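Local structure of inositol-3-phosphate synthase (Caenorhabditis elegans, 1VKO) at residues F339-G344 against D382-S387; K484-P489 against I494-M499. The protein is a synthase of the Rossmann-type dinucleotide-binding clan, seen here as four chains with bound nicotinamide-adenine-dinucleotide, potassium ion and pyrophosphate. All blocks are in the same frame, centred on the assembly; numbering follows the deposited sequence.

Interaction 1: F339-G344 against D382-S387; sequences FLVSSG and DDMVKS
Val-341 meets Met-384 where the end of helix 329-342 lies against the short helix 382-387. The sulfur does the touching: Met-384 SD lies 3.7 Å from Val-341 CB and 4.1 Å from Val-341 CG1, so it rests on the branch point of the valine. In Met-384 the bend at chi2 (-76°) sets SD back toward its own helix. A second, smaller contact follows one turn later, where Val-341 CG1 approaches Ser-387 OG at 3.9 Å. The same methyl is 4.0 Å from Met-384 O and thus sits over the last turn of the partner helix. The whole contact is small, with 137 Å² buried by the two segments together, about three quarters of it on Val-341 and Met-384.

The serine hydroxyl is already engaged within its own helix. Ser-387 OG donates to Met-384 O at 2.5 Å, a short bond that meets the carbonyl at 133°, with the donor somewhat off its plane. With OG placed between the backbone N and carbonyl carbon (chi1 85°), it can reach back to that oxygen. On the other side, helix 329-342 is closed by a Schellman motif in which Gly-344, with positive phi, leaves the helical path and its N bonds to Val-341 O at 3.1 Å.

Beyond the pair, Val-341 also touches Asn-388 and Leu-391 of the following loop. The second subunit covers another side, where Thr-125 OG1 of that chain is hydrogen-bonded to Ser-387 O.

No hydrogen bond crosses between the two segments, and the touching residues are all buried. Direct attachment here therefore rests on dispersion between a polarisable sulfur and a branched hydrocarbon, while the neighbouring hydroxyl spends its proton on a backbone carbonyl of its own helix.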
ATOM      1  N   PHE A 339      15.606  -7.921 -11.883  1.00 35.25           N
ATOM      2  CA  PHE A 339      14.623  -7.537 -12.894  1.00 36.54           C
ATOM      3  C   PHE A 339      14.728  -6.033 -13.263  1.00 35.45           C
ATOM      4  O   PHE A 339      14.731  -5.709 -14.443  1.00 39.60           O
ATOM      5  CB  PHE A 339      13.174  -7.916 -12.475  1.00 33.88           C
ATOM      6  CG  PHE A 339      12.118  -6.994 -13.057  1.00 42.89           C
ATOM      7  CD1 PHE A 339      11.763  -7.074 -14.414  1.00 50.11           C
ATOM      8  CD2 PHE A 339      11.511  -6.011 -12.271  1.00 46.58           C
ATOM      9  CE1 PHE A 339      10.802  -6.198 -14.973  1.00 49.89           C
ATOM     10  CE2 PHE A 339      10.544  -5.137 -12.821  1.00 49.65           C
ATOM     11  CZ  PHE A 339      10.199  -5.227 -14.175  1.00 40.29           C
ATOM     12  N   LEU A 340      14.811  -5.136 -12.274  1.00 32.90           N
ATOM     13  CA  LEU A 340      14.880  -3.677 -12.546  1.00 33.13           C
ATOM     14  C   LEU A 340      16.209  -3.197 -13.180  1.00 36.54           C
ATOM     15  O   LEU A 340      16.198  -2.280 -14.014  1.00 37.06           O
ATOM     16  CB  LEU A 340      14.652  -2.867 -11.282  1.00 31.59           C
ATOM     17  CG  LEU A 340      13.387  -2.901 -10.424  1.00 27.26           C
ATOM     18  CD1 LEU A 340      13.660  -2.108  -9.125  1.00 20.23           C
ATOM     19  CD2 LEU A 340      12.153  -2.361 -11.129  1.00 15.01           C
ATOM     20  N   VAL A 341      17.352  -3.778 -12.796  1.00 36.14           N
ATOM     21  CA  VAL A 341      18.610  -3.351 -13.413  1.00 41.48           C
ATOM     22  C   VAL A 341      18.755  -3.948 -14.833  1.00 40.84           C
ATOM     23  O   VAL A 341      19.221  -3.264 -15.757  1.00 39.86           O
ATOM     24  CB  VAL A 341      19.852  -3.583 -12.485  1.00 43.54           C
ATOM     25  CG1 VAL A 341      21.175  -3.219 -13.208  1.00 44.32           C
ATOM     26  CG2 VAL A 341      19.721  -2.743 -11.204  1.00 45.26           C
ATOM     27  N   SER A 342      18.292  -5.192 -14.997  1.00 39.68           N
ATOM     28  CA  SER A 342      18.204  -5.835 -16.307  1.00 41.26           C
ATOM     29  C   SER A 342      17.310  -5.047 -17.287  1.00 42.33           C
ATOM     30  O   SER A 342      17.634  -4.943 -18.473  1.00 45.16           O
ATOM     31  CB  SER A 342      17.704  -7.280 -16.179  1.00 40.36           C
ATOM     32  OG  SER A 342      18.666  -8.103 -15.551  1.00 41.04           O
ATOM     33  N   SER A 343      16.208  -4.486 -16.787  1.00 39.40           N
ATOM     34  CA  SER A 343      15.313  -3.645 -17.584  1.00 37.83           C
ATOM     35  C   SER A 343      15.849  -2.232 -17.897  1.00 36.88           C
ATOM     36  O   SER A 343      15.133  -1.432 -18.505  1.00 39.36           O
ATOM     37  CB  SER A 343      13.932  -3.504 -16.900  1.00 39.75           C
ATOM     38  OG  SER A 343      13.460  -4.697 -16.278  1.00 38.91           O
ATOM     39  N   GLY A 344      17.069  -1.901 -17.470  1.00 34.36           N
ATOM     40  CA  GLY A 344      17.639  -0.567 -17.734  1.00 32.74           C
ATOM     41  C   GLY A 344      17.217   0.602 -16.839  1.00 35.16           C
ATOM     42  O   GLY A 344      17.168   1.792 -17.293  1.00 33.18           O
ATOM     43  N   ASP A 382      24.638  -5.445  -4.140  1.00 60.41           N
ATOM     44  CA  ASP A 382      26.013  -5.030  -4.401  1.00 59.78           C
ATOM     45  C   ASP A 382      26.469  -5.511  -5.764  1.00 59.91           C
ATOM     46  O   ASP A 382      26.875  -4.700  -6.609  1.00 59.19           O
ATOM     47  CB  ASP A 382      26.961  -5.525  -3.310  1.00 59.31           C
ATOM     48  CG  ASP A 382      26.710  -4.856  -1.962  1.00 58.91           C
ATOM     49  OD1 ASP A 382      26.316  -3.657  -1.919  1.00 46.83           O
ATOM     50  OD2 ASP A 382      26.904  -5.468  -0.890  1.00 52.35           O
ATOM     51  N   ASP A 383      26.390  -6.823  -5.984  1.00 59.21           N
ATOM     52  CA  ASP A 383      26.798  -7.408  -7.256  1.00 60.78           C
ATOM     53  C   ASP A 383      25.982  -6.887  -8.464  1.00 61.80           C
ATOM     54  O   ASP A 383      26.482  -6.870  -9.600  1.00 62.61           O
ATOM     55  CB  ASP A 383      26.762  -8.936  -7.180  1.00 60.77           C
ATOM     56  CG  ASP A 383      25.368  -9.474  -6.912  1.00 57.74           C
ATOM     57  OD1 ASP A 383      24.702  -8.933  -6.006  1.00 60.03           O
ATOM     58  OD2 ASP A 383      24.862 -10.425  -7.556  1.00 42.72           O
ATOM     59  N   MET A 384      24.742  -6.462  -8.213  1.00 61.41           N
ATOM     60  CA  MET A 384      23.895  -5.867  -9.258  1.00 61.02           C
ATOM     61  C   MET A 384      24.275  -4.404  -9.613  1.00 58.18           C
ATOM     62  O   MET A 384      24.282  -4.017 -10.785  1.00 56.57           O
ATOM     63  CB  MET A 384      22.397  -6.007  -8.909  1.00 62.27           C
ATOM     64  CG  MET A 384      21.659  -7.156  -9.637  1.00 70.07           C
ATOM     65  SD  MET A 384      21.252  -6.851 -11.395  1.00 87.02           S
ATOM     66  CE  MET A 384      22.431  -7.876 -12.293  1.00 77.55           C
ATOM     67  N   VAL A 385      24.590  -3.595  -8.608  1.00 55.15           N
ATOM     68  CA  VAL A 385      25.010  -2.223  -8.861  1.00 52.81           C
ATOM     69  C   VAL A 385      26.370  -2.208  -9.595  1.00 52.83           C
ATOM     70  O   VAL A 385      26.636  -1.309 -10.394  1.00 52.17           O
ATOM     71  CB  VAL A 385      25.019  -1.379  -7.552  1.00 53.07           C
ATOM     72  CG1 VAL A 385      25.799  -0.064  -7.729  1.00 46.34           C
ATOM     73  CG2 VAL A 385      23.587  -1.122  -7.074  1.00 46.25           C
ATOM     74  N   LYS A 386      27.196  -3.227  -9.339  1.00 52.06           N
ATOM     75  CA  LYS A 386      28.513  -3.390  -9.983  1.00 51.70           C
ATOM     76  C   LYS A 386      28.388  -3.943 -11.415  1.00 48.61           C
ATOM     77  O   LYS A 386      29.244  -3.706 -12.263  1.00 47.40           O
ATOM     78  CB  LYS A 386      29.427  -4.298  -9.132  1.00 52.15           C
ATOM     79  CG  LYS A 386      30.090  -3.604  -7.905  1.00 58.77           C
ATOM     80  CD  LYS A 386      30.830  -4.591  -6.960  1.00 61.62           C
ATOM     81  CE  LYS A 386      29.968  -4.954  -5.738  1.00 65.89           C
ATOM     82  NZ  LYS A 386      30.685  -5.656  -4.611  1.00 61.85           N
ATOM     83  N   SER A 387      27.305  -4.673 -11.664  1.00 46.21           N
ATOM     84  CA  SER A 387      26.980  -5.227 -12.985  1.00 44.81           C
ATOM     85  C   SER A 387      26.761  -4.188 -14.104  1.00 45.66           C
ATOM     86  O   SER A 387      26.878  -4.518 -15.286  1.00 46.26           O
ATOM     87  CB  SER A 387      25.702  -6.052 -12.886  1.00 45.05           C
ATOM     88  OG  SER A 387      24.566  -5.203 -13.008  1.00 34.55           O
TER

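Interaction 2: K484-P489 against I494-M499; sequences KAPVVP and ISNAFM. With POP (pyrophosphate 2-), chain H.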
ATOM      1  N   LYS A 484      20.618 -15.294   2.562  1.00 26.27           N
ATOM      2  CA  LYS A 484      20.626 -13.849   2.388  1.00 29.49           C
ATOM      3  C   LYS A 484      22.000 -13.324   2.154  1.00 32.17           C
ATOM      4  O   LYS A 484      22.183 -12.407   1.343  1.00 31.05           O
ATOM      5  CB  LYS A 484      20.156 -13.142   3.635  1.00 30.01           C
ATOM      6  CG  LYS A 484      18.703 -12.884   3.685  1.00 27.46           C
ATOM      7  CD  LYS A 484      18.434 -11.793   4.720  1.00 27.90           C
ATOM      8  CE  LYS A 484      17.023 -11.955   5.232  1.00 23.82           C
ATOM      9  NZ  LYS A 484      16.876 -13.147   6.133  1.00 37.73           N
ATOM     10  N   ALA A 485      22.942 -13.914   2.900  1.00 32.46           N
ATOM     11  CA  ALA A 485      24.315 -13.447   3.006  1.00 29.67           C
ATOM     12  C   ALA A 485      25.238 -14.618   2.751  1.00 30.17           C
ATOM     13  O   ALA A 485      25.908 -15.145   3.660  1.00 31.32           O
ATOM     14  CB  ALA A 485      24.561 -12.847   4.370  1.00 27.88           C
ATOM     15  N   PRO A 486      25.291 -15.024   1.494  1.00 30.09           N
ATOM     16  CA  PRO A 486      25.960 -16.278   1.163  1.00 30.75           C
ATOM     17  C   PRO A 486      27.488 -16.195   1.401  1.00 32.51           C
ATOM     18  O   PRO A 486      28.153 -15.192   1.060  1.00 32.65           O
ATOM     19  CB  PRO A 486      25.578 -16.534  -0.302  1.00 29.96           C
ATOM     20  CG  PRO A 486      24.902 -15.276  -0.802  1.00 27.59           C
ATOM     21  CD  PRO A 486      24.771 -14.315   0.310  1.00 28.33           C
ATOM     22  N   VAL A 487      27.982 -17.220   2.078  1.00 28.71           N
ATOM     23  CA  VAL A 487      29.369 -17.459   2.288  1.00 27.47           C
ATOM     24  C   VAL A 487      29.814 -18.303   1.072  1.00 30.41           C
ATOM     25  O   VAL A 487      29.109 -19.232   0.628  1.00 28.99           O
ATOM     26  CB  VAL A 487      29.562 -18.213   3.628  1.00 29.12           C
ATOM     27  CG1 VAL A 487      31.054 -18.531   3.909  1.00 28.75           C
ATOM     28  CG2 VAL A 487      28.981 -17.389   4.773  1.00 25.89           C
ATOM     29  N   VAL A 488      30.970 -17.956   0.514  1.00 30.83           N
ATOM     30  CA  VAL A 488      31.415 -18.541  -0.743  1.00 31.24           C
ATOM     31  C   VAL A 488      32.919 -18.879  -0.688  1.00 34.08           C
ATOM     32  O   VAL A 488      33.691 -18.224   0.045  1.00 34.90           O
ATOM     33  CB  VAL A 488      31.117 -17.603  -1.943  1.00 33.03           C
ATOM     34  CG1 VAL A 488      29.613 -17.281  -2.046  1.00 23.36           C
ATOM     35  CG2 VAL A 488      32.008 -16.325  -1.890  1.00 30.77           C
ATOM     36  N   PRO A 489      33.353 -19.876  -1.460  1.00 33.08           N
ATOM     37  CA  PRO A 489      34.754 -20.254  -1.457  1.00 32.67           C
ATOM     38  C   PRO A 489      35.657 -19.033  -1.556  1.00 34.38           C
ATOM     39  O   PRO A 489      35.401 -18.168  -2.378  1.00 35.99           O
ATOM     40  CB  PRO A 489      34.867 -21.122  -2.696  1.00 31.29           C
ATOM     41  CG  PRO A 489      33.524 -21.785  -2.769  1.00 31.35           C
ATOM     42  CD  PRO A 489      32.556 -20.721  -2.375  1.00 31.35           C
ATOM     43  N   ILE A 494      30.396 -13.112  -4.614  1.00 34.12           N
ATOM     44  CA  ILE A 494      29.069 -13.365  -4.078  1.00 36.28           C
ATOM     45  C   ILE A 494      28.026 -13.135  -5.157  1.00 37.48           C
ATOM     46  O   ILE A 494      28.139 -12.225  -5.974  1.00 33.87           O
ATOM     47  CB  ILE A 494      28.811 -12.442  -2.889  1.00 37.28           C
ATOM     48  CG1 ILE A 494      29.655 -12.888  -1.674  1.00 41.95           C
ATOM     49  CG2 ILE A 494      27.355 -12.448  -2.534  1.00 31.17           C
ATOM     50  CD1 ILE A 494      30.094 -11.735  -0.775  1.00 46.41           C
ATOM     51  N   SER A 495      27.006 -13.976  -5.169  1.00 40.74           N
ATOM     52  CA  SER A 495      25.959 -13.840  -6.175  1.00 44.13           C
ATOM     53  C   SER A 495      24.614 -13.725  -5.473  1.00 43.38           C
ATOM     54  O   SER A 495      24.162 -14.696  -4.841  1.00 43.33           O
ATOM     55  CB  SER A 495      25.982 -15.048  -7.123  1.00 44.51           C
ATOM     56  OG  SER A 495      25.116 -14.836  -8.219  1.00 50.26           O
ATOM     57  N   ASN A 496      23.985 -12.555  -5.587  1.00 41.29           N
ATOM     58  CA  ASN A 496      22.791 -12.260  -4.779  1.00 43.01           C
ATOM     59  C   ASN A 496      21.418 -12.365  -5.460  1.00 43.33           C
ATOM     60  O   ASN A 496      20.406 -12.417  -4.787  1.00 43.05           O
ATOM     61  CB  ASN A 496      22.921 -10.883  -4.117  1.00 42.78           C
ATOM     62  CG  ASN A 496      23.961 -10.857  -2.991  1.00 42.65           C
ATOM     63  OD1 ASN A 496      23.852 -11.568  -1.978  1.00 36.32           O
ATOM     64  ND2 ASN A 496      24.957 -10.009  -3.153  1.00 39.89           N
ATOM     65  N   ALA A 497      21.378 -12.376  -6.788  1.00 45.68           N
ATOM     66  CA  ALA A 497      20.106 -12.292  -7.491  1.00 45.59           C
ATOM     67  C   ALA A 497      19.486 -13.671  -7.619  1.00 47.28           C
ATOM     68  O   ALA A 497      20.016 -14.550  -8.310  1.00 47.85           O
ATOM     69  CB  ALA A 497      20.281 -11.633  -8.839  1.00 44.19           C
ATOM     70  N   PHE A 498      18.350 -13.837  -6.948  1.00 48.59           N
ATOM     71  CA  PHE A 498      17.704 -15.134  -6.753  1.00 50.70           C
ATOM     72  C   PHE A 498      17.531 -15.971  -8.010  1.00 53.34           C
ATOM     73  O   PHE A 498      17.951 -17.122  -8.038  1.00 55.35           O
ATOM     74  CB  PHE A 498      16.353 -14.963  -6.048  1.00 51.82           C
ATOM     75  CG  PHE A 498      15.526 -16.234  -5.978  1.00 49.74           C
ATOM     76  CD1 PHE A 498      15.687 -17.134  -4.921  1.00 51.28           C
ATOM     77  CD2 PHE A 498      14.580 -16.520  -6.957  1.00 37.68           C
ATOM     78  CE1 PHE A 498      14.918 -18.307  -4.844  1.00 53.17           C
ATOM     79  CE2 PHE A 498      13.806 -17.690  -6.880  1.00 47.40           C
ATOM     80  CZ  PHE A 498      13.977 -18.584  -5.824  1.00 48.65           C
ATOM     81  N   MET A 499      16.897 -15.423  -9.040  1.00 54.26           N
ATOM     82  CA  MET A 499      16.630 -16.236 -10.221  1.00 55.51           C
ATOM     83  C   MET A 499      17.944 -16.718 -10.865  1.00 55.37           C
ATOM     84  O   MET A 499      18.020 -17.816 -11.429  1.00 57.33           O
ATOM     85  CB  MET A 499      15.677 -15.518 -11.198  1.00 57.93           C
ATOM     86  CG  MET A 499      14.206 -15.366 -10.664  1.00 59.62           C
ATOM     87  SD  MET A 499      13.328 -16.911 -10.176  1.00 59.03           S
ATOM     88  CE  MET A 499      13.456 -17.926 -11.668  1.00 62.72           C
TER
HETATM   89  P1  POP H 602      13.418 -11.886   4.889  1.00 50.92           P
HETATM   90  O1  POP H 602      13.574 -12.738   3.638  1.00 48.27           O
HETATM   91  O2  POP H 602      11.953 -11.659   5.175  1.00 54.44           O
HETATM   92  O3  POP H 602      14.088 -10.539   4.663  1.00 38.38           O
HETATM   93  O   POP H 602      14.059 -12.684   6.161  1.00 48.93           O
HETATM   94  P2  POP H 602      14.115 -12.175   7.710  1.00 52.01           P
HETATM   95  O4  POP H 602      12.993 -12.873   8.472  1.00 46.73           O
HETATM   96  O5  POP H 602      15.483 -12.524   8.280  1.00 50.61           O
HETATM   97  O6  POP H 602      13.910 -10.673   7.933  1.00 50.86           O
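Asn-496, with CG anti to its carbonyl carbon (chi1 -71°), brings OD1 to the edge of the Pro-486 ring, 3.7 Å from Pro-486 CD. Ile-494 contributes both of its branches, CG1 to the backbone of the facing segment and CG2 to the proline. The contact lies in the loop leading to helix 498-513, whose N-cap position is Ala-497, in a protein of the Rossmann-type clan.

Pro-486 is the central piece, since it meets both Ile-494 and Asn-496. Its CG lies 4.1 Å from Ile-494 CG2, and the two side chains cross at about a right angle. Ile-494 CG1 also comes within 3.9 Å of Pro-486 O, then touches Val-488 CG2 at 4.2 Å, again nearly perpendicular. Ile-494 is thereby fitted between two residues of 484-489, though it remains solvent-exposed. No hydrogen bond links the segments; each has polar ties to other parts of the chain instead, such as Ser-495 O with Gln-501 NE2 and the backbone of Lys-484 with Asp-324.

At the first residue of 484-489 the contact reaches the ligands. Lys-484 turns away from Asn-496 and bends at its last torsion (chi4 72°), which swings NZ toward the pyrophosphate, where Lys-373, Lys-377 and Lys-414 also donate; the side chain lies close to nicotinamide-adenine-dinucleotide as well. Phe-325 O accepts a further hydrogen bond from Lys-484 NZ. On the pyrophosphate itself, Lys-484 NZ grips two atoms, O5 at 2.6 Å and the bridging O at 2.9 Å.

In the fold
Interaction 1 closes before interaction 2 opens along the chain, yet their centres lie only 15 Å apart. Asp-383 of helix 382-387 joins them: its OD2 is 3.0 Å from Asn-496 N, a probable hydrogen bond, just ahead of helix 498-513. Helix 329-342 ties both to the ligand site, because its first turn, at Gln-329 and Thr-330, binds the pyrophosphate that Lys-484 also holds, whereas its last turn enters interaction 1. Both contacts also reach the second subunit, where Phe-339 of one chain and Phe-498 of the other stack edge-to-face. The region thus connects the pyrophosphate pocket to the subunit interface.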